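PDB 1OMO: alanine dehydrogenase from Archaeoglobus fulgidus, which catalyses the reversible NAD-dependent oxidative deamination of L-alanine to pyruvate and ammonium, working as a homodimer. Local coordinates for residues A[165-170]-A[175-180]; A[277-280]-A[285-288]; A[41-46]-A[50-55]. One frame throughout, in Å; residues are numbered along the deposited sequence.

Interaction 1. Residues A[165-170]-A[175-180]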
loop_
_atom_site.group_PDB
_atom_site.type_symbol
_atom_site.label_atom_id
_atom_site.label_comp_id
_atom_site.label_asym_id
_atom_site.label_seq_id
_atom_site.Cartn_x
_atom_site.Cartn_y
_atom_site.Cartn_z
ATOM N N LYS A 165 -9.899 5.538 -35.911
ATOM C CA LYS A 165 -10.727 4.595 -35.195
ATOM C C LYS A 165 -11.630 5.339 -34.197
ATOM O O LYS A 165 -12.818 5.064 -34.114
ATOM C CB LYS A 165 -9.862 3.591 -34.440
ATOM C CG LYS A 165 -10.685 2.603 -33.630
ATOM C CD LYS A 165 -9.828 1.625 -32.838
ATOM C CE LYS A 165 -10.550 0.297 -32.683
ATOM N NZ LYS A 165 -9.937 -0.477 -31.580
ATOM N N PHE A 166 -11.071 6.280 -33.439
ATOM C CA PHE A 166 -11.859 7.020 -32.454
ATOM C C PHE A 166 -12.947 7.795 -33.217
ATOM O O PHE A 166 -14.094 7.856 -32.804
ATOM C CB PHE A 166 -10.919 7.951 -31.626
ATOM C CG PHE A 166 -11.628 8.903 -30.664
ATOM C CD1 PHE A 166 -11.971 10.193 -31.073
ATOM C CD2 PHE A 166 -11.930 8.518 -29.348
ATOM C CE1 PHE A 166 -12.597 11.088 -30.203
ATOM C CE2 PHE A 166 -12.566 9.413 -28.461
ATOM C CZ PHE A 166 -12.897 10.692 -28.888
ATOM N N VAL A 167 -12.581 8.365 -34.351
ATOM C CA VAL A 167 -13.540 9.119 -35.135
ATOM C C VAL A 167 -14.676 8.221 -35.618
ATOM O O VAL A 167 -15.831 8.599 -35.582
ATOM C CB VAL A 167 -12.834 9.783 -36.327
ATOM C CG1 VAL A 167 -13.860 10.169 -37.412
ATOM C CG2 VAL A 167 -12.093 11.023 -35.847
ATOM N N SER A 168 -14.329 7.021 -36.055
ATOM C CA SER A 168 -15.305 6.047 -36.531
ATOM C C SER A 168 -16.224 5.588 -35.370
ATOM O O SER A 168 -17.434 5.329 -35.578
ATOM C CB SER A 168 -14.546 4.853 -37.131
ATOM O OG SER A 168 -15.393 3.974 -37.839
ATOM N N TYR A 169 -15.646 5.487 -34.163
ATOM C CA TYR A 169 -16.381 5.078 -32.953
ATOM C C TYR A 169 -17.471 6.120 -32.656
ATOM O O TYR A 169 -18.603 5.789 -32.292
ATOM C CB TYR A 169 -15.404 4.979 -31.759
ATOM C CG TYR A 169 -16.031 4.634 -30.402
ATOM C CD1 TYR A 169 -16.002 3.323 -29.904
ATOM C CD2 TYR A 169 -16.617 5.624 -29.595
ATOM C CE1 TYR A 169 -16.531 3.015 -28.653
ATOM C CE2 TYR A 169 -17.150 5.314 -28.326
ATOM C CZ TYR A 169 -17.099 4.009 -27.866
ATOM O OH TYR A 169 -17.574 3.679 -26.605
ATOM N N CYS A 170 -17.100 7.388 -32.816
ATOM C CA CYS A 170 -18.010 8.500 -32.612
ATOM C C CYS A 170 -19.151 8.411 -33.613
ATOM O O CYS A 170 -20.316 8.318 -33.234
ATOM C CB CYS A 170 -17.282 9.835 -32.821
ATOM S SG CYS A 170 -16.209 10.336 -31.477
ATOM N N ILE A 175 -22.289 10.687 -33.339
ATOM C CA ILE A 175 -21.644 11.942 -33.034
ATOM C C ILE A 175 -20.786 12.399 -34.213
ATOM O O ILE A 175 -19.875 11.685 -34.657
ATOM C CB ILE A 175 -20.775 11.827 -31.791
ATOM C CG1 ILE A 175 -21.648 11.610 -30.553
ATOM C CG2 ILE A 175 -19.951 13.093 -31.637
ATOM C CD1 ILE A 175 -20.897 11.015 -29.359
ATOM N N SER A 176 -21.092 13.580 -34.738
ATOM C CA SER A 176 -20.313 14.123 -35.846
ATOM C C SER A 176 -18.838 14.245 -35.410
ATOM O O SER A 176 -18.535 14.793 -34.349
ATOM C CB SER A 176 -20.867 15.492 -36.241
ATOM O OG SER A 176 -19.814 16.432 -36.422
ATOM N N ALA A 177 -17.921 13.740 -36.229
ATOM C CA ALA A 177 -16.510 13.781 -35.856
ATOM C C ALA A 177 -15.525 13.679 -37.033
ATOM O O ALA A 177 -15.853 13.134 -38.073
ATOM C CB ALA A 177 -16.225 12.662 -34.823
ATOM N N SER A 178 -14.314 14.202 -36.852
ATOM C CA SER A 178 -13.330 14.140 -37.922
ATOM C C SER A 178 -11.919 14.130 -37.374
ATOM O O SER A 178 -11.674 14.614 -36.277
ATOM C CB SER A 178 -13.481 15.341 -38.868
ATOM O OG SER A 178 -12.814 16.504 -38.364
ATOM N N VAL A 179 -10.998 13.577 -38.149
ATOM C CA VAL A 179 -9.586 13.539 -37.766
ATOM C C VAL A 179 -9.063 14.950 -38.049
ATOM O O VAL A 179 -9.482 15.575 -39.027
ATOM C CB VAL A 179 -8.814 12.502 -38.603
ATOM C CG1 VAL A 179 -7.319 12.580 -38.277
ATOM C CG2 VAL A 179 -9.352 11.103 -38.322
ATOM N N GLN A 180 -8.176 15.453 -37.195
ATOM C CA GLN A 180 -7.655 16.813 -37.328
ATOM C C GLN A 180 -6.265 16.951 -36.737
ATOM O O GLN A 180 -5.939 16.297 -35.766
ATOM C CB GLN A 180 -8.569 17.792 -36.569
ATOM C CG GLN A 180 -10.030 17.866 -37.046
ATOM C CD GLN A 180 -10.158 18.548 -38.384
ATOM O OE1 GLN A 180 -9.341 19.381 -38.722
ATOM N NE2 GLN A 180 -11.192 18.217 -39.134
#
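The carbonyl oxygen of Cys170, in the last turn of helix 160-172, accepts the backbone N-H of Ile175: Ile175 N lies 3.1 Å from Cys170 O, with an angle of 157° at the hydrogen. The donor stands well above the carbonyl plane, where the chain leaves the helix for strand 177-179. Beside this bond the CB atoms of Cys170 and Ile175 meet at 4.2 Å. One step further on, the methyl of Ala177 presses on Cys170, its CB 3.6 Å from Cys170 CB, and the sulfur lies beside the same methyl. Helix and strand run nearly antiparallel, their segment axes at 170° and 7.4 Å apart at the closest. This is the return half of a beta-alpha-beta crossover in the Rossmann-type NAD domain: strand 152-156 leads into helix 160-172, and strand 177-179 returns beside strand 152-156, parallel to it, as the outermost strand of the sheet. Val167 fills the space one helical turn before Cys170 with both branches. CG1, anti to the backbone N (chi1 161°), reaches the carbonyl of Ala177 at 3.6 Å from its O. CG2 points further along the strand, lying against the peptide that joins Ser178 to Val179 and meeting Val179 CG2 at 3.7 Å. Val179 also leans on Ala163 and Lys164 of the helix. Phe166, which does not touch strand 177-179, packs on Val153 and Ala155 of strand 152-156, while Glu171 accepts a hydrogen bond from the backbone N of Ala177.

Interaction 2. Residues A[277-280]-A[285-288]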
loop_
_atom_site.group_PDB
_atom_site.type_symbol
_atom_site.label_atom_id
_atom_site.label_comp_id
_atom_site.label_asym_id
_atom_site.label_seq_id
_atom_site.Cartn_x
_atom_site.Cartn_y
_atom_site.Cartn_z
ATOM N N ASP A 277 -15.407 28.656 -5.774
ATOM C CA ASP A 277 -16.171 28.831 -6.993
ATOM C C ASP A 277 -15.528 28.029 -8.130
ATOM O O ASP A 277 -14.337 27.691 -8.091
ATOM C CB ASP A 277 -16.204 30.315 -7.327
ATOM C CG ASP A 277 -14.862 30.955 -7.128
ATOM O OD1 ASP A 277 -14.201 31.289 -8.141
ATOM O OD2 ASP A 277 -14.445 31.092 -5.944
ATOM N N GLY A 278 -16.334 27.678 -9.123
ATOM C CA GLY A 278 -15.797 26.966 -10.256
ATOM C C GLY A 278 -15.590 28.037 -11.314
ATOM O O GLY A 278 -14.975 29.073 -11.075
ATOM N N ARG A 279 -16.108 27.793 -12.495
ATOM C CA ARG A 279 -15.989 28.759 -13.570
ATOM C C ARG A 279 -16.791 29.997 -13.149
ATOM O O ARG A 279 -17.913 29.858 -12.647
ATOM C CB ARG A 279 -16.577 28.150 -14.835
ATOM C CG ARG A 279 -16.650 29.070 -16.025
ATOM C CD ARG A 279 -16.818 28.268 -17.309
ATOM N NE ARG A 279 -16.133 28.989 -18.366
ATOM C CZ ARG A 279 -14.953 28.665 -18.879
ATOM N NH1 ARG A 279 -14.437 29.436 -19.817
ATOM N NH2 ARG A 279 -14.312 27.564 -18.506
ATOM N N GLU A 280 -16.221 31.191 -13.316
ATOM C CA GLU A 280 -16.950 32.407 -12.965
ATOM C C GLU A 280 -17.248 33.337 -14.149
ATOM O O GLU A 280 -18.105 34.199 -14.048
ATOM C CB GLU A 280 -16.213 33.189 -11.871
ATOM C CG GLU A 280 -17.071 34.318 -11.224
ATOM C CD GLU A 280 -18.229 33.809 -10.329
ATOM O OE1 GLU A 280 -19.340 34.390 -10.436
ATOM O OE2 GLU A 280 -18.029 32.859 -9.516
ATOM N N ILE A 285 -10.127 30.579 -19.165
ATOM C CA ILE A 285 -9.717 29.256 -19.599
ATOM C C ILE A 285 -9.647 28.432 -18.331
ATOM O O ILE A 285 -8.947 28.820 -17.408
ATOM C CB ILE A 285 -8.307 29.262 -20.230
ATOM C CG1 ILE A 285 -8.370 30.030 -21.554
ATOM C CG2 ILE A 285 -7.807 27.781 -20.379
ATOM C CD1 ILE A 285 -7.032 30.153 -22.324
ATOM N N THR A 286 -10.383 27.324 -18.267
ATOM C CA THR A 286 -10.329 26.476 -17.073
ATOM C C THR A 286 -9.558 25.199 -17.360
ATOM O O THR A 286 -9.519 24.721 -18.506
ATOM C CB THR A 286 -11.767 26.119 -16.521
ATOM O OG1 THR A 286 -12.596 25.636 -17.591
ATOM C CG2 THR A 286 -12.414 27.330 -15.844
ATOM N N ILE A 287 -8.920 24.674 -16.313
ATOM C CA ILE A 287 -8.169 23.449 -16.417
ATOM C C ILE A 287 -8.435 22.509 -15.246
ATOM O O ILE A 287 -8.397 22.909 -14.102
ATOM C CB ILE A 287 -6.620 23.664 -16.441
ATOM C CG1 ILE A 287 -6.149 24.337 -17.727
ATOM C CG2 ILE A 287 -5.932 22.272 -16.360
ATOM C CD1 ILE A 287 -4.647 24.718 -17.698
ATOM N N PHE A 288 -8.721 21.251 -15.565
ATOM C CA PHE A 288 -8.869 20.238 -14.547
ATOM C C PHE A 288 -7.609 19.335 -14.700
ATOM O O PHE A 288 -7.448 18.639 -15.698
ATOM C CB PHE A 288 -10.131 19.387 -14.748
ATOM C CG PHE A 288 -10.167 18.155 -13.864
ATOM C CD1 PHE A 288 -10.330 16.887 -14.408
ATOM C CD2 PHE A 288 -10.054 18.272 -12.485
ATOM C CE1 PHE A 288 -10.382 15.754 -13.587
ATOM C CE2 PHE A 288 -10.109 17.157 -11.665
ATOM C CZ PHE A 288 -10.276 15.887 -12.209
#
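Arg279 meets Thr286 across the loop before strand 285-289, and the chain arrives there by way of Asp277 and Gly278. Lys235 of strand 234-238 draws in this approach: its ammonium group donates a hydrogen bond to the carbonyl oxygen of Gly278 and forms a long, weak ion pair with Asp277. Arg279 then sends its side chain across to the strand. CG is anti to the backbone N (chi1 175°), and a bend at chi3 (-147°) brings the guanidinium over to Thr286, the two side chains crossing at about a right angle. Arg279 NH2 comes to 2.7 Å from Thr286 OG1, which lies at the guanidinium edge and in its plane, but the angle is too poor for a hydrogen bond. The methyl also lies close, with Thr286 CG2 3.3 Å from Arg279 NH2. Each polar group is held by another partner: Arg279 NH2 donates to the carbonyl oxygen of Leu120, Thr286 OG1 is hydrogen-bonded to His212 ND1, and Arg279 NH1 adds weak bonds to the carbonyl oxygens of Asp282 and Glu284 in the loop that follows it. The loop comes after helix 268-273 and leads into strand 285-289, which lies in the parallel sheet between strands 212-215 and 234-238, while Leu120 closes helix 102-120 beside the arginine.

Interaction 3. Residues A[41-46]-A[50-55]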
loop_
_atom_site.group_PDB
_atom_site.type_symbol
_atom_site.label_atom_id
_atom_site.label_comp_id
_atom_site.label_asym_id
_atom_site.label_seq_id
_atom_site.Cartn_x
_atom_site.Cartn_y
_atom_site.Cartn_z
ATOM N N LYS A 41 0.050 8.436 -2.437
ATOM C CA LYS A 41 0.341 7.179 -3.108
ATOM C C LYS A 41 1.768 6.774 -2.734
ATOM O O LYS A 41 2.608 7.630 -2.467
ATOM C CB LYS A 41 0.276 7.339 -4.631
ATOM C CG LYS A 41 -0.995 7.916 -5.193
ATOM C CD LYS A 41 -0.872 8.075 -6.715
ATOM C CE LYS A 41 -2.181 8.602 -7.287
ATOM N NZ LYS A 41 -2.156 8.686 -8.763
ATOM N N VAL A 42 2.048 5.478 -2.715
ATOM C CA VAL A 42 3.393 5.038 -2.382
ATOM C C VAL A 42 3.968 4.396 -3.608
ATOM O O VAL A 42 3.317 3.567 -4.241
ATOM C CB VAL A 42 3.393 4.047 -1.254
ATOM C CG1 VAL A 42 4.822 3.662 -0.904
ATOM C CG2 VAL A 42 2.717 4.665 -0.066
ATOM N N TYR A 43 5.183 4.799 -3.961
ATOM C CA TYR A 43 5.844 4.284 -5.152
ATOM C C TYR A 43 6.967 3.338 -4.831
ATOM O O TYR A 43 7.682 3.510 -3.854
ATOM C CB TYR A 43 6.439 5.427 -5.958
ATOM C CG TYR A 43 5.456 6.456 -6.435
ATOM C CD1 TYR A 43 4.843 6.339 -7.688
ATOM C CD2 TYR A 43 5.133 7.543 -5.641
ATOM C CE1 TYR A 43 3.925 7.290 -8.128
ATOM C CE2 TYR A 43 4.227 8.491 -6.068
ATOM C CZ TYR A 43 3.626 8.358 -7.312
ATOM O OH TYR A 43 2.714 9.283 -7.738
ATOM N N LEU A 44 7.108 2.340 -5.676
ATOM C CA LEU A 44 8.169 1.368 -5.578
ATOM C C LEU A 44 8.697 1.501 -6.998
ATOM O O LEU A 44 8.062 1.017 -7.939
ATOM C CB LEU A 44 7.584 -0.016 -5.360
ATOM C CG LEU A 44 8.317 -0.963 -4.414
ATOM C CD1 LEU A 44 8.823 -0.186 -3.204
ATOM C CD2 LEU A 44 7.366 -2.101 -4.007
ATOM N N GLU A 45 9.826 2.181 -7.177
ATOM C CA GLU A 45 10.365 2.363 -8.523
ATOM C C GLU A 45 11.238 1.211 -8.951
ATOM O O GLU A 45 12.035 0.706 -8.165
ATOM C CB GLU A 45 11.155 3.658 -8.600
ATOM C CG GLU A 45 10.299 4.876 -8.372
ATOM C CD GLU A 45 9.186 4.968 -9.400
ATOM O OE1 GLU A 45 9.428 4.627 -10.575
ATOM O OE2 GLU A 45 8.066 5.385 -9.052
ATOM N N PHE A 46 11.075 0.773 -10.193
ATOM C CA PHE A 46 11.880 -0.320 -10.726
ATOM C C PHE A 46 12.641 0.262 -11.922
ATOM O O PHE A 46 12.423 1.423 -12.287
ATOM C CB PHE A 46 10.986 -1.479 -11.192
ATOM C CG PHE A 46 10.034 -1.978 -10.142
ATOM C CD1 PHE A 46 8.675 -2.039 -10.406
ATOM C CD2 PHE A 46 10.491 -2.341 -8.865
ATOM C CE1 PHE A 46 7.782 -2.448 -9.422
ATOM C CE2 PHE A 46 9.607 -2.747 -7.872
ATOM C CZ PHE A 46 8.256 -2.801 -8.146
ATOM N N ASP A 50 7.249 0.659 -12.616
ATOM C CA ASP A 50 6.943 0.797 -11.180
ATOM C C ASP A 50 5.598 0.214 -10.692
ATOM O O ASP A 50 4.802 -0.279 -11.461
ATOM C CB ASP A 50 7.015 2.261 -10.768
ATOM C CG ASP A 50 5.751 3.035 -11.122
ATOM O OD1 ASP A 50 4.843 2.455 -11.727
ATOM O OD2 ASP A 50 5.644 4.229 -10.802
ATOM N N LEU A 51 5.388 0.282 -9.381
ATOM C CA LEU A 51 4.170 -0.185 -8.713
ATOM C C LEU A 51 3.779 0.920 -7.717
ATOM O O LEU A 51 4.645 1.595 -7.150
ATOM C CB LEU A 51 4.418 -1.509 -7.981
ATOM C CG LEU A 51 4.107 -2.730 -8.851
ATOM C CD1 LEU A 51 4.831 -3.968 -8.359
ATOM C CD2 LEU A 51 2.613 -2.944 -8.873
ATOM N N ARG A 52 2.479 1.109 -7.534
ATOM C CA ARG A 52 1.961 2.141 -6.644
ATOM C C ARG A 52 0.868 1.580 -5.773
ATOM O O ARG A 52 0.039 0.822 -6.255
ATOM C CB ARG A 52 1.358 3.284 -7.451
ATOM C CG ARG A 52 2.333 3.887 -8.390
ATOM C CD ARG A 52 1.676 4.856 -9.354
ATOM N NE ARG A 52 2.576 5.101 -10.472
ATOM C CZ ARG A 52 2.301 5.875 -11.510
ATOM N NH1 ARG A 52 3.202 6.021 -12.475
ATOM N NH2 ARG A 52 1.136 6.501 -11.580
ATOM N N ALA A 53 0.864 1.978 -4.503
ATOM C CA ALA A 53 -0.144 1.560 -3.532
ATOM C C ALA A 53 -1.041 2.773 -3.328
ATOM O O ALA A 53 -0.557 3.879 -3.027
ATOM C CB ALA A 53 0.516 1.194 -2.241
ATOM N N MET A 54 -2.346 2.573 -3.455
ATOM C CA MET A 54 -3.277 3.685 -3.301
ATOM C C MET A 54 -4.399 3.305 -2.328
ATOM O O MET A 54 -5.426 2.809 -2.748
ATOM C CB MET A 54 -3.865 4.048 -4.679
ATOM C CG MET A 54 -2.809 4.368 -5.745
ATOM S SD MET A 54 -3.435 4.748 -7.400
ATOM C CE MET A 54 -4.729 5.951 -7.013
ATOM N N PRO A 55 -4.206 3.517 -1.017
ATOM C CA PRO A 55 -5.248 3.165 -0.032
ATOM C C PRO A 55 -6.211 4.298 0.250
ATOM O O PRO A 55 -5.846 5.450 0.137
ATOM C CB PRO A 55 -4.436 2.803 1.213
ATOM C CG PRO A 55 -3.321 3.792 1.137
ATOM C CD PRO A 55 -2.935 3.836 -0.337
HETATM O O HOH W 1 -1.583 6.451 -10.442
#
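The Tyr43 ring turns an edge to Arg52, with Tyr43 CE1 3.5 Å from Arg52 NE and over one face of the guanidinium; the two planes are 60° apart. At the guanidinium edge sits Asp50, whose OD2 takes Arg52 NE at 3.2 Å in a salt bridge, on its syn side, 24° out of the carboxylate plane. Water 1 lies in the guanidinium plane at NH2, linking Arg52 NH2 to Lys41 NZ, which also donates to the carbonyl oxygen of Thr291. Glu45 OE2 stands only 3.2 Å from Asp50 OD2, a like-charge approach that the arginine probably eases. The Phe46 ring has Leu44 O over the centre of one face and Leu51 at its edge, with Phe46 CE1 3.5 Å from Leu51 CD1. Lys41, extended beyond CG (chi2 177°), runs alongside Met54 and carries CE to 3.7 Å from Met54 CE. Two hydrogen-bonded pairs, Val42 with Ala53 and Leu44 with Leu51, knit the backbones. Val42, Leu44, Phe46 and Ala53 pack on the second subunit, Val42 on its own counterpart. Met54 touches Lys65, the inferred proton donor/acceptor. This antiparallel beta hairpin edges the mixed sheet, joining dimer interface to active-site surroundings, consistent with the enzyme's beta-sandwich dimer.

Overall arrangement
Along the chain the contacts follow in series: interaction 3 first, then interaction 1, then interaction 2. Interaction 3 belongs to the mixed sheet that takes part in dimerisation, whereas interactions 1 and 2 both reach the parallel sheet of the Rossmann-type domain, the first at its outermost strand 177-179, the second at the inner strand 285-289. The centres of interactions 1 and 2 are about 27 Å apart. Interactions 1 and 3 lie on opposite sides of the chain's centre, about 36 Å between centres; interactions 2 and 3 are about 31 Å apart between centres. None touches another. Interaction 3 lies near the cofactor, with NAD about 6 Å from the Lys41 side chain; interaction 1 is further off, about 11 Å from the Val179 side chain.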